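Local coordinates for uncharacterized protein (Bacteroides eggerthii DSM 20697, PDB 4ECO), which is of unknown function but, as a curved solenoid of leucine-rich repeats, probably binds other proteins, at residues N412-V417 and N443-F448; P273-I278 and E305-I310; I195-K200 and A226-N231; N582-P587 and L604-P609. One frame throughout, in Å; residues are numbered along the deposited sequence.

Interaction 1 of 4, residues N412-V417 and N443-F448; sequences NEIGSV and NQISKF
CG of Asn443 stands beside its backbone N (chi1 -92°, somewhat off the usual staggered value), and chi2 (-76°) turns OD1 to the backbone N of Ile414 in the preceding turn, while Ile414, its CG1 beside the backbone N (chi1 -63°), crosses the Asn443 side chain at a slant. OD1 accepts the N-H of Ile414 at 2.9 Å, the donor tilted somewhat out of the amide plane. The chain replies in the other direction, Gln444 N donating to Ile414 O at 2.9 Å, so two bonds of opposite sense tie the successive loops together. The buried amide is satisfied on its nitrogen side too, where ND2 binds Phe409 O. This is the conserved asparagine of the leucine-rich repeat consensus, stacked repeat after repeat; Asn412 holds the same place one turn earlier, its own amide bonded to Phe409, Phe384 and Leu389. A leucine in place of Asn443 would probably leave the N-H of Ile414 and the carbonyl of Phe409 without these mates inside the coil. Beside the asparagine, Ile414 CG2 meets Ile445 CG1 at 4.0 Å, the two isoleucines running alongside each other. Towards the surface Gln444 lies along Glu413, whose carboxylate pairs with Lys390, and Gln444 NE2 sits 3.5 Å from Ser416 CB. Ser416 OG donates in plane to Glu413 O at 2.7 Å, bracing a type II turn whose third residue, Gly415, has positive phi.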
loop_
_atom_site.group_PDB
_atom_site.type_symbol
_atom_site.label_atom_id
_atom_site.label_comp_id
_atom_site.label_asym_id
_atom_site.label_seq_id
_atom_site.Cartn_x
_atom_site.Cartn_y
_atom_site.Cartn_z
ATOM N N ASN A 412 17.011 0.980 -1.319
ATOM C CA ASN A 412 17.683 0.331 -0.203
ATOM C C ASN A 412 19.180 0.458 -0.445
ATOM O O ASN A 412 19.602 1.310 -1.238
ATOM C CB ASN A 412 17.214 -1.127 -0.020
ATOM C CG ASN A 412 15.995 -1.270 0.869
ATOM O OD1 ASN A 412 16.030 -0.946 2.057
ATOM N ND2 ASN A 412 14.892 -1.759 0.318
ATOM N N GLU A 413 19.981 -0.338 0.272
ATOM C CA GLU A 413 21.435 -0.320 0.170
ATOM C C GLU A 413 21.943 -1.728 -0.138
ATOM O O GLU A 413 23.008 -2.128 0.344
ATOM C CB GLU A 413 22.033 0.243 1.461
ATOM C CG GLU A 413 22.036 1.752 1.441
ATOM C CD GLU A 413 21.856 2.437 2.777
ATOM O OE1 GLU A 413 22.659 2.182 3.703
ATOM O OE2 GLU A 413 20.932 3.279 2.872
ATOM N N ILE A 414 21.170 -2.484 -0.951
ATOM C CA ILE A 414 21.491 -3.872 -1.328
ATOM C C ILE A 414 22.716 -3.850 -2.235
ATOM O O ILE A 414 22.758 -3.066 -3.177
ATOM C CB ILE A 414 20.263 -4.578 -1.961
ATOM C CG1 ILE A 414 19.111 -4.678 -0.901
ATOM C CG2 ILE A 414 20.626 -5.944 -2.546
ATOM C CD1 ILE A 414 17.751 -4.906 -1.443
ATOM N N GLY A 415 23.723 -4.651 -1.872
ATOM C CA GLY A 415 25.001 -4.763 -2.575
ATOM C C GLY A 415 26.049 -3.757 -2.109
ATOM O O GLY A 415 27.162 -3.705 -2.652
ATOM N N SER A 416 25.696 -2.925 -1.109
ATOM C CA SER A 416 26.603 -1.909 -0.603
ATOM C C SER A 416 27.746 -2.522 0.198
ATOM O O SER A 416 28.852 -1.969 0.190
ATOM C CB SER A 416 25.856 -0.904 0.267
ATOM O OG SER A 416 25.351 -1.519 1.439
ATOM N N VAL A 417 27.475 -3.635 0.920
ATOM C CA VAL A 417 28.492 -4.259 1.767
ATOM C C VAL A 417 29.239 -5.285 0.939
ATOM O O VAL A 417 28.701 -6.354 0.647
ATOM C CB VAL A 417 27.924 -4.856 3.094
ATOM C CG1 VAL A 417 29.039 -5.450 3.960
ATOM C CG2 VAL A 417 27.149 -3.803 3.888
ATOM N N ASN A 443 19.378 0.886 -5.749
ATOM C CA ASN A 443 20.157 0.167 -4.738
ATOM C C ASN A 443 21.653 0.356 -5.054
ATOM O O ASN A 443 22.010 1.302 -5.766
ATOM C CB ASN A 443 19.751 -1.322 -4.691
ATOM C CG ASN A 443 18.669 -1.622 -3.699
ATOM O OD1 ASN A 443 18.908 -1.672 -2.505
ATOM N ND2 ASN A 443 17.462 -1.864 -4.162
ATOM N N GLN A 444 22.524 -0.525 -4.548
ATOM C CA GLN A 444 23.948 -0.411 -4.802
ATOM C C GLN A 444 24.497 -1.738 -5.330
ATOM O O GLN A 444 25.642 -2.107 -5.028
ATOM C CB GLN A 444 24.658 0.028 -3.532
ATOM C CG GLN A 444 24.455 1.500 -3.225
ATOM C CD GLN A 444 25.152 1.885 -1.959
ATOM O OE1 GLN A 444 24.531 2.311 -0.987
ATOM N NE2 GLN A 444 26.460 1.694 -1.924
ATOM N N ILE A 445 23.684 -2.430 -6.170
ATOM C CA ILE A 445 24.008 -3.736 -6.745
ATOM C C ILE A 445 25.101 -3.586 -7.827
ATOM O O ILE A 445 24.847 -2.972 -8.866
ATOM C CB ILE A 445 22.709 -4.414 -7.295
ATOM C CG1 ILE A 445 21.722 -4.723 -6.153
ATOM C CG2 ILE A 445 23.024 -5.694 -8.124
ATOM C CD1 ILE A 445 20.281 -5.003 -6.618
ATOM N N SER A 446 26.291 -4.187 -7.593
ATOM C CA SER A 446 27.438 -4.163 -8.544
ATOM C C SER A 446 27.692 -5.522 -9.219
ATOM O O SER A 446 28.445 -5.595 -10.194
ATOM C CB SER A 446 28.719 -3.727 -7.843
ATOM O OG SER A 446 28.869 -4.382 -6.597
ATOM N N LYS A 447 27.084 -6.584 -8.673
ATOM C CA LYS A 447 27.157 -7.966 -9.122
ATOM C C LYS A 447 25.763 -8.437 -9.383
ATOM O O LYS A 447 24.893 -8.217 -8.545
ATOM C CB LYS A 447 27.864 -8.849 -8.064
ATOM C CG LYS A 447 29.328 -8.509 -7.811
ATOM C CD LYS A 447 30.216 -8.719 -9.045
ATOM C CE LYS A 447 31.635 -8.323 -8.755
ATOM N NZ LYS A 447 32.509 -8.574 -9.921
ATOM N N PHE A 448 25.522 -9.060 -10.543
ATOM C CA PHE A 448 24.184 -9.525 -10.924
ATOM C C PHE A 448 23.652 -10.551 -9.922
ATOM O O PHE A 448 24.372 -11.492 -9.593
ATOM C CB PHE A 448 24.184 -10.109 -12.332
ATOM C CG PHE A 448 22.800 -10.430 -12.859
ATOM C CD1 PHE A 448 21.998 -9.438 -13.406
ATOM C CD2 PHE A 448 22.310 -11.727 -12.828
ATOM C CE1 PHE A 448 20.730 -9.738 -13.893
ATOM C CE2 PHE A 448 21.038 -12.021 -13.304
ATOM C CZ PHE A 448 20.257 -11.027 -13.831
#

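Interaction 2 of 4, residues P273-I278 and E305-I310; sequences PEMQLI and EKIQII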
loop_
_atom_site.group_PDB
_atom_site.type_symbol
_atom_site.label_atom_id
_atom_site.label_comp_id
_atom_site.label_asym_id
_atom_site.label_seq_id
_atom_site.Cartn_x
_atom_site.Cartn_y
_atom_site.Cartn_z
ATOM N N PRO A 273 -12.067 -8.111 24.375
ATOM C CA PRO A 273 -11.827 -9.563 24.267
ATOM C C PRO A 273 -11.685 -10.109 22.829
ATOM O O PRO A 273 -11.048 -11.153 22.654
ATOM C CB PRO A 273 -13.078 -10.164 24.922
ATOM C CG PRO A 273 -14.169 -9.136 24.718
ATOM C CD PRO A 273 -13.517 -7.804 24.479
ATOM N N GLU A 274 -12.303 -9.450 21.812
ATOM C CA GLU A 274 -12.352 -10.032 20.475
ATOM C C GLU A 274 -11.961 -9.089 19.322
ATOM O O GLU A 274 -12.304 -9.391 18.168
ATOM C CB GLU A 274 -13.791 -10.547 20.224
ATOM C CG GLU A 274 -14.215 -11.732 21.087
ATOM C CD GLU A 274 -13.521 -13.054 20.812
ATOM O OE1 GLU A 274 -12.971 -13.229 19.696
ATOM O OE2 GLU A 274 -13.562 -13.930 21.708
HETATM N N MSE A 275 -11.193 -8.014 19.593
HETATM C CA MSE A 275 -10.780 -7.063 18.533
HETATM C C MSE A 275 -9.894 -7.775 17.494
HETATM O O MSE A 275 -8.991 -8.510 17.883
HETATM C CB MSE A 275 -10.055 -5.846 19.150
HETATM C CG MSE A 275 -9.591 -4.813 18.121
HETATM SE SE MSE A 275 -8.799 -3.259 18.954
HETATM C CE MSE A 275 -7.370 -4.072 19.911
ATOM N N GLN A 276 -10.184 -7.579 16.192
ATOM C CA GLN A 276 -9.473 -8.209 15.064
ATOM C C GLN A 276 -8.724 -7.175 14.245
ATOM O O GLN A 276 -7.548 -7.371 13.950
ATOM C CB GLN A 276 -10.435 -9.005 14.155
ATOM C CG GLN A 276 -11.158 -10.133 14.885
ATOM C CD GLN A 276 -12.019 -10.991 14.008
ATOM O OE1 GLN A 276 -12.820 -10.512 13.211
ATOM N NE2 GLN A 276 -11.955 -12.288 14.227
ATOM N N LEU A 277 -9.391 -6.076 13.878
ATOM C CA LEU A 277 -8.763 -4.976 13.133
ATOM C C LEU A 277 -8.475 -3.807 14.099
ATOM O O LEU A 277 -9.347 -3.411 14.892
ATOM C CB LEU A 277 -9.663 -4.533 11.950
ATOM C CG LEU A 277 -9.179 -3.386 11.039
ATOM C CD1 LEU A 277 -9.774 -3.515 9.646
ATOM C CD2 LEU A 277 -9.502 -1.987 11.640
ATOM N N ILE A 278 -7.267 -3.245 14.009
ATOM C CA ILE A 278 -6.904 -2.087 14.807
ATOM C C ILE A 278 -6.185 -1.087 13.902
ATOM O O ILE A 278 -5.136 -1.396 13.351
ATOM C CB ILE A 278 -6.110 -2.390 16.105
ATOM C CG1 ILE A 278 -5.862 -1.077 16.893
ATOM C CG2 ILE A 278 -4.824 -3.199 15.854
ATOM C CD1 ILE A 278 -5.372 -1.208 18.263
ATOM N N GLU A 305 -3.830 -12.420 20.923
ATOM C CA GLU A 305 -4.145 -13.677 20.261
ATOM C C GLU A 305 -5.259 -13.552 19.212
ATOM O O GLU A 305 -5.439 -14.489 18.421
ATOM C CB GLU A 305 -4.616 -14.688 21.296
ATOM C CG GLU A 305 -3.612 -15.103 22.345
ATOM C CD GLU A 305 -4.160 -16.221 23.212
ATOM O OE1 GLU A 305 -4.961 -17.042 22.706
ATOM O OE2 GLU A 305 -3.777 -16.285 24.401
ATOM N N LYS A 306 -6.048 -12.442 19.246
ATOM C CA LYS A 306 -7.219 -12.275 18.376
ATOM C C LYS A 306 -6.981 -11.329 17.193
ATOM O O LYS A 306 -7.626 -11.519 16.164
ATOM C CB LYS A 306 -8.444 -11.768 19.179
ATOM C CG LYS A 306 -8.928 -12.696 20.303
ATOM C CD LYS A 306 -9.578 -13.978 19.800
ATOM C CE LYS A 306 -10.023 -14.878 20.928
ATOM N NZ LYS A 306 -10.621 -16.154 20.427
ATOM N N ILE A 307 -6.105 -10.310 17.342
ATOM C CA ILE A 307 -5.830 -9.279 16.326
ATOM C C ILE A 307 -5.351 -9.938 15.029
ATOM O O ILE A 307 -4.527 -10.850 15.052
ATOM C CB ILE A 307 -4.813 -8.239 16.876
ATOM C CG1 ILE A 307 -5.455 -7.451 18.062
ATOM C CG2 ILE A 307 -4.347 -7.283 15.782
ATOM C CD1 ILE A 307 -4.533 -6.702 18.999
ATOM N N GLN A 308 -5.912 -9.493 13.906
ATOM C CA GLN A 308 -5.642 -10.023 12.568
ATOM C C GLN A 308 -5.066 -8.966 11.626
ATOM O O GLN A 308 -4.346 -9.331 10.694
ATOM C CB GLN A 308 -6.944 -10.597 11.956
ATOM C CG GLN A 308 -7.420 -11.878 12.640
ATOM C CD GLN A 308 -8.741 -12.432 12.152
ATOM O OE1 GLN A 308 -9.599 -11.733 11.620
ATOM N NE2 GLN A 308 -8.980 -13.707 12.429
ATOM N N ILE A 309 -5.429 -7.670 11.830
ATOM C CA ILE A 309 -5.005 -6.542 10.979
ATOM C C ILE A 309 -4.501 -5.404 11.848
ATOM O O ILE A 309 -5.193 -4.994 12.766
ATOM C CB ILE A 309 -6.160 -6.055 10.042
ATOM C CG1 ILE A 309 -6.842 -7.235 9.303
ATOM C CG2 ILE A 309 -5.676 -4.969 9.066
ATOM C CD1 ILE A 309 -8.231 -6.960 8.808
ATOM N N ILE A 310 -3.316 -4.879 11.531
ATOM C CA ILE A 310 -2.715 -3.735 12.213
ATOM C C ILE A 310 -2.361 -2.650 11.180
ATOM O O ILE A 310 -1.550 -2.885 10.279
ATOM C CB ILE A 310 -1.459 -4.122 13.068
ATOM C CG1 ILE A 310 -1.795 -5.168 14.160
ATOM C CG2 ILE A 310 -0.828 -2.870 13.684
ATOM C CD1 ILE A 310 -0.632 -5.683 15.006
HETATM O O HOH W 1 -10.216 -12.885 16.372
#
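Residues 273-278 and 306-310 run parallel, their end-to-end directions 15° apart, with Leu277 bridged to Ile309 and Ile278 to Ile310. Their ends belong to neighbouring strands, 277-279 and 309-311, of the leucine-rich repeat solenoid, joined through helix 288-300 as a beta-alpha-beta unit. Gln276 O is gripped twice: Gln308 N donates to it on a lone pair at 2.7 Å, and Ile309 N comes to it at 3.0 Å, tilted from the carbonyl plane. Ile278 N then donates to Ile309 O. Selenomethionine Met275, bent at its last torsion, turns its CE to Ile307 CD1 at 4.0 Å. Ile278 CG2 lies 4.0 Å from Ile310 CG1, and helix 288-300 covers this side of the strands through Leu298 and Trp295. On the other face Leu277 CD1 meets Ile309 CD1, next to Arg142 of helix 135-142. On the partly exposed side, Lys306 folds at chi2 (-70°) and carries NZ to a long salt bridge with Glu274, 3.8 Å from OE1, while its CD lies against the same carboxylate oxygen. An alanine in place of Lys306 would probably leave the Glu274 carboxylate without this counter-charge and uncover the carbonyl of Pro273. The amides of Gln276 and Gln308 stack with planes 24° apart; Gln276 OE1 accepts from Arg142 NH2, and Gln276 NE2 donates at 2.8 Å to a water that in turn donates to Lys306 O.

Interaction 3 of 4, residues I195-K200 and A226-N231; sequences ITFVSK and AWENEN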
loop_
_atom_site.group_PDB
_atom_site.type_symbol
_atom_site.label_atom_id
_atom_site.label_comp_id
_atom_site.label_asym_id
_atom_site.label_seq_id
_atom_site.Cartn_x
_atom_site.Cartn_y
_atom_site.Cartn_z
ATOM N N ILE A 195 -14.279 16.797 19.013
ATOM C CA ILE A 195 -14.731 15.885 20.059
ATOM C C ILE A 195 -13.609 15.872 21.113
ATOM O O ILE A 195 -12.498 15.458 20.810
ATOM C CB ILE A 195 -15.092 14.460 19.530
ATOM C CG1 ILE A 195 -16.048 14.429 18.309
ATOM C CG2 ILE A 195 -15.535 13.518 20.647
ATOM C CD1 ILE A 195 -17.329 15.017 18.502
ATOM N N THR A 196 -13.886 16.357 22.329
ATOM C CA THR A 196 -12.875 16.475 23.380
ATOM C C THR A 196 -13.014 15.401 24.456
ATOM O O THR A 196 -12.126 15.261 25.293
ATOM C CB THR A 196 -12.966 17.872 24.017
ATOM O OG1 THR A 196 -14.305 18.106 24.483
ATOM C CG2 THR A 196 -12.550 18.976 23.048
ATOM N N PHE A 197 -14.100 14.632 24.424
ATOM C CA PHE A 197 -14.385 13.614 25.422
ATOM C C PHE A 197 -15.325 12.550 24.843
ATOM O O PHE A 197 -16.207 12.869 24.033
ATOM C CB PHE A 197 -15.034 14.300 26.659
ATOM C CG PHE A 197 -15.101 13.477 27.912
ATOM C CD1 PHE A 197 -16.146 12.589 28.125
ATOM C CD2 PHE A 197 -14.123 13.593 28.889
ATOM C CE1 PHE A 197 -16.176 11.785 29.263
ATOM C CE2 PHE A 197 -14.165 12.801 30.036
ATOM C CZ PHE A 197 -15.201 11.911 30.220
ATOM N N VAL A 198 -15.131 11.286 25.256
ATOM C CA VAL A 198 -15.988 10.158 24.883
ATOM C C VAL A 198 -16.310 9.437 26.174
ATOM O O VAL A 198 -15.397 9.022 26.901
ATOM C CB VAL A 198 -15.460 9.188 23.786
ATOM C CG1 VAL A 198 -16.571 8.246 23.332
ATOM C CG2 VAL A 198 -14.916 9.941 22.588
ATOM N N SER A 199 -17.615 9.317 26.463
ATOM C CA SER A 199 -18.172 8.697 27.654
ATOM C C SER A 199 -17.808 7.195 27.793
ATOM O O SER A 199 -17.738 6.442 26.818
ATOM C CB SER A 199 -19.693 8.846 27.637
ATOM O OG SER A 199 -20.347 8.124 28.666
ATOM N N LYS A 200 -17.611 6.788 29.045
ATOM C CA LYS A 200 -17.389 5.442 29.543
ATOM C C LYS A 200 -18.517 4.506 29.083
ATOM O O LYS A 200 -18.286 3.314 28.878
ATOM C CB LYS A 200 -17.403 5.568 31.082
ATOM C CG LYS A 200 -16.984 4.369 31.903
ATOM C CD LYS A 200 -17.081 4.712 33.378
ATOM C CE LYS A 200 -16.804 3.514 34.255
ATOM N NZ LYS A 200 -16.815 3.851 35.712
ATOM N N ALA A 226 -14.120 7.689 31.828
ATOM C CA ALA A 226 -15.023 8.252 32.820
ATOM C C ALA A 226 -16.379 8.645 32.249
ATOM O O ALA A 226 -16.570 8.706 31.028
ATOM C CB ALA A 226 -14.369 9.487 33.432
ATOM N N TRP A 227 -17.321 8.931 33.161
ATOM C CA TRP A 227 -18.625 9.432 32.774
ATOM C C TRP A 227 -18.457 10.842 32.245
ATOM O O TRP A 227 -17.573 11.570 32.712
ATOM C CB TRP A 227 -19.604 9.400 33.944
ATOM C CG TRP A 227 -19.779 8.067 34.603
ATOM C CD1 TRP A 227 -19.473 7.744 35.895
ATOM C CD2 TRP A 227 -20.366 6.894 34.025
ATOM N NE1 TRP A 227 -19.846 6.448 36.165
ATOM C CE2 TRP A 227 -20.375 5.893 35.024
ATOM C CE3 TRP A 227 -20.890 6.589 32.756
ATOM C CZ2 TRP A 227 -20.867 4.606 34.787
ATOM C CZ3 TRP A 227 -21.392 5.316 32.532
ATOM C CH2 TRP A 227 -21.360 4.338 33.536
ATOM N N GLU A 228 -19.256 11.219 31.248
ATOM C CA GLU A 228 -19.196 12.563 30.693
ATOM C C GLU A 228 -19.649 13.507 31.787
ATOM O O GLU A 228 -19.016 14.528 32.034
ATOM C CB GLU A 228 -20.044 12.652 29.421
ATOM C CG GLU A 228 -19.891 13.952 28.663
ATOM C CD GLU A 228 -20.678 15.128 29.205
ATOM O OE1 GLU A 228 -21.861 14.952 29.591
ATOM O OE2 GLU A 228 -20.102 16.239 29.225
ATOM N N ASN A 229 -20.704 13.095 32.497
ATOM C CA ASN A 229 -21.285 13.769 33.645
ATOM C C ASN A 229 -21.845 12.686 34.580
ATOM O O ASN A 229 -22.903 12.116 34.307
ATOM C CB ASN A 229 -22.348 14.774 33.185
ATOM C CG ASN A 229 -23.260 15.310 34.263
ATOM O OD1 ASN A 229 -22.899 15.428 35.445
ATOM N ND2 ASN A 229 -24.475 15.664 33.859
ATOM N N GLU A 230 -21.127 12.404 35.680
ATOM C CA GLU A 230 -21.508 11.378 36.652
ATOM C C GLU A 230 -22.867 11.656 37.347
ATOM O O GLU A 230 -23.419 10.731 37.948
ATOM C CB GLU A 230 -20.420 11.191 37.719
ATOM C CG GLU A 230 -20.107 12.426 38.543
ATOM C CD GLU A 230 -19.217 12.169 39.741
ATOM O OE1 GLU A 230 -19.272 11.050 40.307
ATOM O OE2 GLU A 230 -18.497 13.112 40.144
ATOM N N ASN A 231 -23.418 12.893 37.233
ATOM C CA ASN A 231 -24.699 13.254 37.853
ATOM C C ASN A 231 -25.889 13.199 36.862
ATOM O O ASN A 231 -26.996 13.629 37.219
ATOM C CB ASN A 231 -24.615 14.638 38.488
ATOM C CG ASN A 231 -23.722 14.669 39.705
ATOM O OD1 ASN A 231 -23.775 13.796 40.597
ATOM N ND2 ASN A 231 -22.873 15.680 39.760
HETATM O O HOH W 2 -13.306 9.412 29.432
#
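Lys200 N donates to Ala226 O at 2.9 Å, the one direct hydrogen bond between the two segments, and it arrives well above the plane of that carbonyl instead of along a lone pair. The N-H of Ala226 itself donates to a water at 3.1 Å, which passes a weak bond on to Val198 O and so adds a second link between the backbones. Two aromatic rings join the contact. Phe197, its CG anti to the backbone N (chi1 -166°), extends its ring to the backbone of 226-228: Ala226 O lies at the ring edge, CE1 stands 3.4 Å from Glu228 CA, and CZ reaches Ala226 CB at 4.1 Å. Arg96 makes a cation-pi contact with this ring and a salt bridge with Glu228 OE2, so that one guanidinium group serves both partners. The fully extended Lys200 chain lies across the Trp227 indole as a CH-pi contact, CD sitting 3.9 Å from the centroid of the six-membered ring and only 13° off its normal. Ala235 and Tyr238 of helix 233-238 also touch the tryptophan. Ser199 OG is held by Asp99, whose carboxylate also takes the backbone N-H groups of Glu228 and Asn229. The loop 226-231, between strand 210-214 and helix 233-238, thus packs on residues 197-200, while strand 194-198 pairs in parallel with strand 96-97 beside the main strands, a small secondary sheet consistent with the second strand of plant-type leucine-rich repeats.

Interaction 4 of 4, residues N582-P587 and L604-P609; sequences NEKITP and LSYVCP
Ile585 packs on both Leu604 and Val607, and here the contact is most buried: its CG1 meets Leu604 CD2 at 3.5 Å, the two side chains running alongside each other, while Ile585 CG2 lies 3.8 Å from Val607 CG1. That valine methyl also fits over the peptide backbone, 3.5 Å from Thr586 O. Trp558, Ile602 and Tyr616 border the isoleucine or the valine, and the isoleucine, leucine and valine that carry this half are buried. The other half faces solvent and is built differently. Tyr606, exposed at the surface, takes the Lys584 chain over one face, the two crossing at about a right angle. The Lys584 chain, extended beyond CG (chi2 -178°), brings CD to 3.8 Å from the ring centroid, set off toward the rim, in a CH-pi contact. At the ring edge, near its plane, lies Ile585 O. No direct hydrogen bond joins the segments; a water takes that part, donating to Ile585 O at 2.6 Å and accepting from Tyr606 N at 3.0 Å. Pro587 CD adds a lighter touch on Tyr606 CB at 4.2 Å. The segment leads on to helix 608-612, where Cys608 forms a disulfide with Cys629. The loop between strands 570-572 and 591-593, resting on a segment that leads into a short, disulfide-tied helix, is consistent with the C-terminal cap that closes a leucine-rich repeat solenoid.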
loop_
_atom_site.group_PDB
_atom_site.type_symbol
_atom_site.label_atom_id
_atom_site.label_comp_id
_atom_site.label_asym_id
_atom_site.label_seq_id
_atom_site.Cartn_x
_atom_site.Cartn_y
_atom_site.Cartn_z
ATOM N N ASN A 582 22.358 1.446 -42.499
ATOM C CA ASN A 582 22.338 0.847 -43.837
ATOM C C ASN A 582 20.960 0.350 -44.212
ATOM O O ASN A 582 20.490 0.717 -45.284
ATOM C CB ASN A 582 23.367 -0.302 -43.981
ATOM C CG ASN A 582 24.829 0.107 -43.886
ATOM O OD1 ASN A 582 25.261 1.162 -44.385
ATOM N ND2 ASN A 582 25.638 -0.748 -43.271
ATOM N N GLU A 583 20.337 -0.510 -43.383
ATOM C CA GLU A 583 19.002 -1.076 -43.642
ATOM C C GLU A 583 17.919 0.005 -43.636
ATOM O O GLU A 583 17.962 0.922 -42.812
ATOM C CB GLU A 583 18.642 -2.162 -42.592
ATOM C CG GLU A 583 18.654 -1.701 -41.128
ATOM C CD GLU A 583 18.635 -2.796 -40.079
ATOM O OE1 GLU A 583 18.132 -3.903 -40.372
ATOM O OE2 GLU A 583 19.111 -2.541 -38.951
ATOM N N LYS A 584 16.954 -0.110 -44.549
ATOM C CA LYS A 584 15.785 0.764 -44.581
ATOM C C LYS A 584 14.893 0.392 -43.407
ATOM O O LYS A 584 14.710 -0.800 -43.145
ATOM C CB LYS A 584 15.027 0.638 -45.906
ATOM C CG LYS A 584 15.663 1.386 -47.057
ATOM C CD LYS A 584 14.807 1.234 -48.295
ATOM C CE LYS A 584 15.464 1.730 -49.556
ATOM N NZ LYS A 584 14.717 1.290 -50.759
ATOM N N ILE A 585 14.388 1.387 -42.663
ATOM C CA ILE A 585 13.524 1.110 -41.516
ATOM C C ILE A 585 12.226 0.522 -42.041
ATOM O O ILE A 585 11.710 0.965 -43.066
ATOM C CB ILE A 585 13.298 2.357 -40.606
ATOM C CG1 ILE A 585 14.647 2.955 -40.153
ATOM C CG2 ILE A 585 12.362 2.056 -39.396
ATOM C CD1 ILE A 585 15.599 2.023 -39.348
ATOM N N THR A 586 11.758 -0.529 -41.362
ATOM C CA THR A 586 10.557 -1.283 -41.702
ATOM C C THR A 586 9.337 -0.728 -40.937
ATOM O O THR A 586 9.485 -0.299 -39.791
ATOM C CB THR A 586 10.803 -2.756 -41.394
ATOM O OG1 THR A 586 11.170 -2.920 -40.014
ATOM C CG2 THR A 586 11.855 -3.354 -42.290
ATOM N N PRO A 587 8.127 -0.758 -41.535
ATOM C CA PRO A 587 6.941 -0.202 -40.843
ATOM C C PRO A 587 6.540 -0.911 -39.538
ATOM O O PRO A 587 5.827 -0.289 -38.731
ATOM C CB PRO A 587 5.806 -0.348 -41.856
ATOM C CG PRO A 587 6.312 -1.195 -42.937
ATOM C CD PRO A 587 7.801 -1.180 -42.907
ATOM N N LEU A 604 14.112 6.444 -44.321
ATOM C CA LEU A 604 12.773 6.158 -43.795
ATOM C C LEU A 604 11.719 6.034 -44.923
ATOM O O LEU A 604 10.519 6.265 -44.692
ATOM C CB LEU A 604 12.366 7.257 -42.799
ATOM C CG LEU A 604 13.235 7.442 -41.563
ATOM C CD1 LEU A 604 12.653 8.488 -40.655
ATOM C CD2 LEU A 604 13.349 6.174 -40.776
ATOM N N SER A 605 12.168 5.634 -46.130
ATOM C CA SER A 605 11.331 5.492 -47.328
ATOM C C SER A 605 10.094 4.654 -47.118
ATOM O O SER A 605 9.027 5.043 -47.595
ATOM C CB SER A 605 12.118 4.854 -48.458
ATOM O OG SER A 605 13.122 5.742 -48.908
ATOM N N TYR A 606 10.238 3.513 -46.419
ATOM C CA TYR A 606 9.180 2.533 -46.202
ATOM C C TYR A 606 8.197 2.949 -45.128
ATOM O O TYR A 606 7.027 2.538 -45.185
ATOM C CB TYR A 606 9.784 1.160 -45.821
ATOM C CG TYR A 606 10.610 0.467 -46.891
ATOM C CD1 TYR A 606 10.419 0.745 -48.244
ATOM C CD2 TYR A 606 11.506 -0.544 -46.557
ATOM C CE1 TYR A 606 11.154 0.084 -49.229
ATOM C CE2 TYR A 606 12.224 -1.233 -47.538
ATOM C CZ TYR A 606 12.047 -0.914 -48.872
ATOM O OH TYR A 606 12.793 -1.575 -49.824
ATOM N N VAL A 607 8.652 3.737 -44.151
ATOM C CA VAL A 607 7.797 4.147 -43.031
ATOM C C VAL A 607 7.073 5.470 -43.357
ATOM O O VAL A 607 6.100 5.797 -42.679
ATOM C CB VAL A 607 8.570 4.229 -41.684
ATOM C CG1 VAL A 607 9.171 2.873 -41.322
ATOM C CG2 VAL A 607 9.644 5.306 -41.701
ATOM N N CYS A 608 7.521 6.202 -44.405
ATOM C CA CYS A 608 6.953 7.486 -44.786
ATOM C C CYS A 608 5.418 7.406 -45.002
ATOM O O CYS A 608 4.710 8.152 -44.332
ATOM C CB CYS A 608 7.655 8.040 -46.017
ATOM S SG CYS A 608 7.056 9.671 -46.523
ATOM N N PRO A 609 4.844 6.529 -45.874
ATOM C CA PRO A 609 3.377 6.530 -46.031
ATOM C C PRO A 609 2.639 6.245 -44.729
ATOM O O PRO A 609 1.504 6.678 -44.583
ATOM C CB PRO A 609 3.122 5.429 -47.055
ATOM C CG PRO A 609 4.362 4.650 -47.128
ATOM C CD PRO A 609 5.468 5.579 -46.822
HETATM O O HOH W 3 12.517 2.939 -44.605
#

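How the interactions relate
The four contacts sample the solenoid from one end towards the other. Along the chain interaction 3 comes first, then interaction 2, interaction 1 and interaction 4, each closing before the next opens. Centres are about 26 Å apart between interactions 3 and 2, 38 Å between 2 and 1, and 42 Å between 1 and 4; interactions 3 and 4 are about 80 Å apart. Interaction 2 pairs main parallel strands, interaction 1 joins the loops that follow such strands, and interactions 3 and 4 lie at a side sheet and near the C-terminus. Each joins parts of the chain 17 to 27 residues apart, consistent with a solenoid built largely by local stacking.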